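Local coordinates for protein DTDP-4-dehydrorhamnose reductase, rfbD ortholog (PDB 1VL0) that probably catalyses the NAD(P)H-dependent reduction of dTDP-6-deoxy-L-lyxo-4-hexulose to dTDP-L-rhamnose, a step of dTDP-L-rhamnose biosynthesis, at residues Lys149-Ala161 against Val207-Thr219. Sequence-based numbering, arbitrary orientation.
Sequences KALNPKYYIVRTA and VIDEKNYGTFHCT. With NAI (1,4-dihydronicotinamide adenine dinucleotide), chain D.
T215 OG1 joins two waters across the contact, each 2.8 Å from it; one also accepts from K149 NZ, the other meets Y155 OH. T215 sits on strand 214-217, which pairs in parallel with strand 155-164 in the Rossmann-type sheet of this extended short-chain dehydrogenase/reductase. Five backbone bonds join the two segments, donors alternating from side to side, from G214 N to Y155 O, then I157 N to G214 O, and so on to C218 N with R159 O. The shortest, F216 N to I157 O, is 2.7 Å.

The T215 methyl CG2 lies over the centre of the R159 guanidinium, on one face. H217 NE2 meets that group at its edge, accepting from R159 NH1 at 3.1 Å, and E145 takes R159 NH2 in a salt bridge. On the opposite sheet face, the Y156 ring lies between I208 CG1 and Y213 CD1. The two tyrosine planes are 33° apart. E107 binds Y156 OH.

K154 bends at its last torsion (chi4 -64°), bringing NZ to 2.7 Å from Y213 OH; S103 of the second subunit also binds NZ. At the NADH end, T160 places OG1 anti to its own nitrogen (chi1 -169°), and OG1 donates to C218 O at 2.9 Å. The T160 carbonyl O lies 3.2 Å from nicotinamide C5N.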
loop_
_atom_site.group_PDB
_atom_site.type_symbol
_atom_site.label_atom_id
_atom_site.label_comp_id
_atom_site.label_asym_id
_atom_site.label_seq_id
_atom_site.Cartn_x
_atom_site.Cartn_y
_atom_site.Cartn_z
ATOM N N LYS A 149 -2.070 -6.394 5.038
ATOM C CA LYS A 149 -2.024 -5.000 5.313
ATOM C C LYS A 149 -3.154 -4.237 4.616
ATOM O O LYS A 149 -3.661 -3.241 5.131
ATOM C CB LYS A 149 -0.700 -4.427 4.852
ATOM C CG LYS A 149 0.485 -5.000 5.544
ATOM C CD LYS A 149 1.730 -4.135 5.310
ATOM C CE LYS A 149 2.360 -4.479 4.011
ATOM N NZ LYS A 149 3.606 -3.685 3.840
ATOM N N ALA A 150 -3.556 -4.690 3.431
ATOM C CA ALA A 150 -4.580 -3.962 2.664
ATOM C C ALA A 150 -5.937 -4.162 3.267
ATOM O O ALA A 150 -6.762 -3.280 3.221
ATOM C CB ALA A 150 -4.616 -4.449 1.234
ATOM N N LEU A 151 -6.160 -5.339 3.832
ATOM C CA LEU A 151 -7.496 -5.721 4.289
ATOM C C LEU A 151 -7.799 -5.563 5.785
ATOM O O LEU A 151 -8.926 -5.768 6.193
ATOM C CB LEU A 151 -7.739 -7.156 3.879
ATOM C CG LEU A 151 -7.826 -7.374 2.365
ATOM C CD1 LEU A 151 -7.699 -8.829 2.062
ATOM C CD2 LEU A 151 -9.126 -6.778 1.779
ATOM N N ASN A 152 -6.790 -5.248 6.600
ATOM C CA ASN A 152 -6.942 -5.120 8.043
ATOM C C ASN A 152 -5.883 -4.154 8.628
ATOM O O ASN A 152 -4.715 -4.513 8.685
ATOM C CB ASN A 152 -6.879 -6.525 8.726
ATOM C CG ASN A 152 -7.399 -6.523 10.158
ATOM O OD1 ASN A 152 -7.365 -5.488 10.835
ATOM N ND2 ASN A 152 -7.903 -7.673 10.624
ATOM N N PRO A 153 -6.295 -2.958 9.078
ATOM C CA PRO A 153 -5.370 -2.009 9.739
ATOM C C PRO A 153 -4.734 -2.438 11.074
ATOM O O PRO A 153 -3.752 -1.801 11.474
ATOM C CB PRO A 153 -6.240 -0.766 9.984
ATOM C CG PRO A 153 -7.344 -0.888 9.016
ATOM C CD PRO A 153 -7.643 -2.376 8.973
ATOM N N LYS A 154 -5.353 -3.394 11.791
ATOM C CA LYS A 154 -4.800 -4.028 12.978
ATOM C C LYS A 154 -4.004 -5.265 12.592
ATOM O O LYS A 154 -4.411 -6.380 12.827
ATOM C CB LYS A 154 -5.887 -4.325 14.036
ATOM C CG LYS A 154 -6.458 -3.056 14.649
ATOM C CD LYS A 154 -7.489 -3.313 15.815
ATOM C CE LYS A 154 -7.664 -2.038 16.673
ATOM N NZ LYS A 154 -6.420 -1.622 17.398
ATOM N N TYR A 155 -2.823 -5.044 11.980
ATOM C CA TYR A 155 -1.995 -6.117 11.525
ATOM C C TYR A 155 -0.619 -6.136 12.194
ATOM O O TYR A 155 -0.067 -5.105 12.591
ATOM C CB TYR A 155 -1.800 -6.086 9.972
ATOM C CG TYR A 155 -0.901 -4.994 9.528
ATOM C CD1 TYR A 155 -1.411 -3.752 9.223
ATOM C CD2 TYR A 155 0.471 -5.191 9.409
ATOM C CE1 TYR A 155 -0.568 -2.723 8.824
ATOM C CE2 TYR A 155 1.320 -4.157 9.037
ATOM C CZ TYR A 155 0.795 -2.931 8.755
ATOM O OH TYR A 155 1.621 -1.889 8.355
ATOM N N TYR A 156 -0.052 -7.343 12.251
ATOM C CA TYR A 156 1.349 -7.563 12.629
ATOM C C TYR A 156 1.903 -8.544 11.597
ATOM O O TYR A 156 1.367 -9.592 11.375
ATOM C CB TYR A 156 1.499 -8.179 14.005
ATOM C CG TYR A 156 0.712 -7.567 15.148
ATOM C CD1 TYR A 156 -0.600 -7.936 15.383
ATOM C CD2 TYR A 156 1.303 -6.678 16.026
ATOM C CE1 TYR A 156 -1.300 -7.433 16.469
ATOM C CE2 TYR A 156 0.604 -6.158 17.091
ATOM C CZ TYR A 156 -0.685 -6.567 17.320
ATOM O OH TYR A 156 -1.394 -6.019 18.383
ATOM N N ILE A 157 2.954 -8.154 10.913
ATOM C CA ILE A 157 3.664 -9.090 10.018
ATOM C C ILE A 157 4.980 -9.354 10.692
ATOM O O ILE A 157 5.704 -8.412 11.002
ATOM C CB ILE A 157 3.825 -8.495 8.613
ATOM C CG1 ILE A 157 2.445 -8.472 7.898
ATOM C CG2 ILE A 157 4.829 -9.279 7.747
ATOM C CD1 ILE A 157 2.408 -7.523 6.791
ATOM N N VAL A 158 5.261 -10.629 10.954
ATOM C CA VAL A 158 6.488 -11.035 11.638
ATOM C C VAL A 158 7.289 -11.989 10.737
ATOM O O VAL A 158 6.848 -13.131 10.487
ATOM C CB VAL A 158 6.200 -11.691 12.990
ATOM C CG1 VAL A 158 7.526 -12.018 13.732
ATOM C CG2 VAL A 158 5.289 -10.761 13.886
ATOM N N ARG A 159 8.369 -11.471 10.147
ATOM C CA ARG A 159 9.220 -12.238 9.248
ATOM C C ARG A 159 10.225 -13.024 10.041
ATOM O O ARG A 159 10.931 -12.480 10.879
ATOM C CB ARG A 159 9.963 -11.336 8.246
ATOM C CG ARG A 159 9.070 -10.456 7.424
ATOM C CD ARG A 159 9.822 -9.833 6.267
ATOM N NE ARG A 159 8.964 -8.971 5.448
ATOM C CZ ARG A 159 9.218 -7.735 5.062
ATOM N NH1 ARG A 159 10.335 -7.113 5.402
ATOM N NH2 ARG A 159 8.310 -7.116 4.315
ATOM N N THR A 160 10.333 -14.308 9.750
ATOM C CA THR A 160 11.322 -15.118 10.413
ATOM C C THR A 160 12.134 -15.964 9.411
ATOM O O THR A 160 11.955 -15.829 8.199
ATOM C CB THR A 160 10.701 -15.949 11.524
ATOM O OG1 THR A 160 11.764 -16.533 12.312
ATOM C CG2 THR A 160 9.905 -17.118 11.002
ATOM N N ALA A 161 13.055 -16.789 9.920
ATOM C CA ALA A 161 13.959 -17.548 9.049
ATOM C C ALA A 161 14.604 -18.684 9.818
ATOM O O ALA A 161 14.721 -18.615 11.051
ATOM C CB ALA A 161 15.069 -16.626 8.504
ATOM N N VAL A 207 4.302 -8.347 20.958
ATOM C CA VAL A 207 3.746 -7.272 20.138
ATOM C C VAL A 207 2.228 -7.215 20.245
ATOM O O VAL A 207 1.659 -6.137 20.254
ATOM C CB VAL A 207 4.202 -7.279 18.675
ATOM C CG1 VAL A 207 5.735 -7.082 18.610
ATOM C CG2 VAL A 207 3.795 -8.543 17.942
ATOM N N ILE A 208 1.564 -8.354 20.293
ATOM C CA ILE A 208 0.098 -8.364 20.526
ATOM C C ILE A 208 -0.264 -7.676 21.827
ATOM O O ILE A 208 -1.196 -6.885 21.927
ATOM C CB ILE A 208 -0.454 -9.814 20.550
ATOM C CG1 ILE A 208 -0.346 -10.460 19.164
ATOM C CG2 ILE A 208 -1.889 -9.889 21.008
ATOM C CD1 ILE A 208 -0.658 -11.995 19.260
ATOM N N ASP A 209 0.453 -8.035 22.854
ATOM C CA ASP A 209 0.230 -7.487 24.165
ATOM C C ASP A 209 0.356 -5.964 24.185
ATOM O O ASP A 209 -0.375 -5.296 24.876
ATOM C CB ASP A 209 1.289 -8.069 25.084
ATOM C CG ASP A 209 0.785 -8.314 26.440
ATOM O OD1 ASP A 209 0.609 -7.327 27.203
ATOM O OD2 ASP A 209 0.570 -9.487 26.827
ATOM N N GLU A 210 1.344 -5.433 23.448
ATOM C CA GLU A 210 1.627 -3.997 23.369
ATOM C C GLU A 210 0.744 -3.225 22.390
ATOM O O GLU A 210 0.767 -1.991 22.380
ATOM C CB GLU A 210 3.102 -3.794 22.932
ATOM C CG GLU A 210 4.088 -4.377 23.938
ATOM C CD GLU A 210 5.505 -4.464 23.448
ATOM O OE1 GLU A 210 5.769 -4.336 22.223
ATOM O OE2 GLU A 210 6.366 -4.702 24.321
ATOM N N LYS A 211 0.030 -3.952 21.540
ATOM C CA LYS A 211 -0.585 -3.404 20.306
ATOM C C LYS A 211 0.407 -2.619 19.438
ATOM O O LYS A 211 0.129 -1.522 18.964
ATOM C CB LYS A 211 -1.827 -2.617 20.665
ATOM C CG LYS A 211 -2.913 -3.555 21.193
ATOM C CD LYS A 211 -4.269 -2.913 21.144
ATOM C CE LYS A 211 -5.304 -3.668 21.975
ATOM N NZ LYS A 211 -5.538 -5.047 21.516
ATOM N N ASN A 212 1.579 -3.240 19.255
ATOM C CA ASN A 212 2.728 -2.667 18.546
ATOM C C ASN A 212 2.612 -3.175 17.114
ATOM O O ASN A 212 3.233 -4.119 16.722
ATOM C CB ASN A 212 3.997 -3.126 19.228
ATOM C CG ASN A 212 5.248 -2.349 18.777
ATOM O OD1 ASN A 212 5.186 -1.370 17.991
ATOM N ND2 ASN A 212 6.396 -2.806 19.273
ATOM N N TYR A 213 1.722 -2.542 16.352
ATOM C CA TYR A 213 1.350 -3.014 15.017
ATOM C C TYR A 213 2.445 -2.702 14.032
ATOM O O TYR A 213 3.252 -1.779 14.241
ATOM C CB TYR A 213 0.071 -2.335 14.552
ATOM C CG TYR A 213 -1.133 -2.666 15.375
ATOM C CD1 TYR A 213 -1.712 -3.895 15.305
ATOM C CD2 TYR A 213 -1.720 -1.729 16.185
ATOM C CE1 TYR A 213 -2.862 -4.193 16.081
ATOM C CE2 TYR A 213 -2.896 -2.036 16.964
ATOM C CZ TYR A 213 -3.429 -3.270 16.895
ATOM O OH TYR A 213 -4.578 -3.624 17.630
ATOM N N GLY A 214 2.461 -3.445 12.941
ATOM C CA GLY A 214 3.409 -3.180 11.885
ATOM C C GLY A 214 4.120 -4.424 11.420
ATOM O O GLY A 214 3.697 -5.531 11.692
ATOM N N THR A 215 5.233 -4.214 10.743
ATOM C CA THR A 215 6.043 -5.274 10.233
ATOM C C THR A 215 7.331 -5.396 11.029
ATOM O O THR A 215 8.053 -4.413 11.173
ATOM C CB THR A 215 6.336 -5.011 8.740
ATOM O OG1 THR A 215 5.090 -5.045 8.005
ATOM C CG2 THR A 215 7.214 -6.098 8.115
ATOM N N PHE A 216 7.606 -6.613 11.507
ATOM C CA PHE A 216 8.786 -6.897 12.327
ATOM C C PHE A 216 9.587 -8.042 11.739
ATOM O O PHE A 216 9.023 -9.035 11.371
ATOM C CB PHE A 216 8.387 -7.303 13.747
ATOM C CG PHE A 216 7.620 -6.226 14.476
ATOM C CD1 PHE A 216 6.258 -6.062 14.254
ATOM C CD2 PHE A 216 8.278 -5.328 15.307
ATOM C CE1 PHE A 216 5.506 -4.997 14.952
ATOM C CE2 PHE A 216 7.552 -4.302 15.966
ATOM C CZ PHE A 216 6.204 -4.133 15.755
ATOM N N HIS A 217 10.896 -7.920 11.766
ATOM C CA HIS A 217 11.809 -9.054 11.648
ATOM C C HIS A 217 12.040 -9.685 13.013
ATOM O O HIS A 217 12.151 -9.005 14.036
ATOM C CB HIS A 217 13.150 -8.567 11.082
ATOM C CG HIS A 217 13.068 -8.140 9.657
ATOM N ND1 HIS A 217 14.116 -7.521 8.997
ATOM C CD2 HIS A 217 12.040 -8.196 8.775
ATOM C CE1 HIS A 217 13.746 -7.284 7.750
ATOM N NE2 HIS A 217 12.493 -7.662 7.595
ATOM N N CYS A 218 12.051 -11.018 13.041
ATOM C CA CYS A 218 12.263 -11.768 14.267
ATOM C C CYS A 218 13.034 -13.048 14.002
ATOM O O CYS A 218 12.434 -14.118 13.784
ATOM C CB CYS A 218 10.934 -12.107 14.941
ATOM S SG CYS A 218 11.291 -12.853 16.536
ATOM N N THR A 219 14.366 -12.906 13.951
ATOM C CA THR A 219 15.271 -14.008 14.083
ATOM C C THR A 219 16.128 -13.830 15.377
ATOM O O THR A 219 16.197 -12.746 15.982
ATOM C CB THR A 219 16.185 -14.135 12.848
ATOM O OG1 THR A 219 16.954 -12.935 12.665
ATOM C CG2 THR A 219 15.371 -14.279 11.595
HETATM P PA NAI D . 5.066 -25.932 9.778
HETATM O O1A NAI D . 5.320 -26.424 8.381
HETATM O O2A NAI D . 5.823 -26.687 10.843
HETATM O O5B NAI D . 3.473 -25.909 9.973
HETATM C C5B NAI D . 2.702 -25.242 8.993
HETATM C C4B NAI D . 1.242 -25.667 9.067
HETATM O O4B NAI D . 0.572 -25.287 7.867
HETATM C C3B NAI D . 0.996 -27.171 9.171
HETATM O O3B NAI D . 0.440 -27.497 10.431
HETATM C C2B NAI D . 0.022 -27.428 8.011
HETATM O O2B NAI D . -0.866 -28.523 8.193
HETATM C C1B NAI D . -0.624 -26.042 7.914
HETATM N N9A NAI D . -1.549 -25.774 6.796
HETATM C C8A NAI D . -1.305 -26.064 5.483
HETATM N N7A NAI D . -2.387 -25.704 4.763
HETATM C C5A NAI D . -3.342 -25.204 5.581
HETATM C C6A NAI D . -4.623 -24.708 5.330
HETATM N N6A NAI D . -5.121 -24.686 4.103
HETATM N N1A NAI D . -5.384 -24.250 6.380
HETATM C C2A NAI D . -4.866 -24.275 7.680
HETATM N N3A NAI D . -3.620 -24.790 7.935
HETATM C C4A NAI D . -2.839 -25.242 6.891
HETATM O O3 NAI D . 5.374 -24.359 9.812
HETATM P PN NAI D . 6.474 -23.592 10.720
HETATM O O1N NAI D . 5.920 -23.265 12.048
HETATM O O2N NAI D . 7.793 -24.216 10.471
HETATM O O5D NAI D . 6.386 -22.147 9.997
HETATM C C5D NAI D . 5.614 -21.124 10.611
HETATM C C4D NAI D . 5.691 -19.872 9.777
HETATM O O4D NAI D . 7.054 -19.424 9.622
HETATM C C3D NAI D . 5.110 -20.065 8.377
HETATM O O3D NAI D . 4.233 -18.988 8.203
HETATM C C2D NAI D . 6.305 -19.999 7.426
HETATM O O2D NAI D . 6.085 -19.459 6.127
HETATM C C1D NAI D . 7.256 -19.115 8.242
HETATM N N1N NAI D . 8.669 -19.341 7.947
HETATM C C2N NAI D . 9.262 -20.506 8.380
HETATM C C3N NAI D . 10.617 -20.691 8.111
HETATM C C7N NAI D . 11.229 -22.054 8.237
HETATM O O7N NAI D . 12.629 -22.131 8.259
HETATM N N7N NAI D . 10.455 -23.143 8.325
HETATM C C4N NAI D . 11.337 -19.703 7.425
HETATM C C5N NAI D . 10.722 -18.528 6.992
HETATM C C6N NAI D . 9.368 -18.382 7.274
HETATM O O HOH W 1 5.125 -5.853 5.310
HETATM O O HOH W 2 -7.356 -4.301 19.055
HETATM O O HOH W 3 4.323 -2.382 8.019
#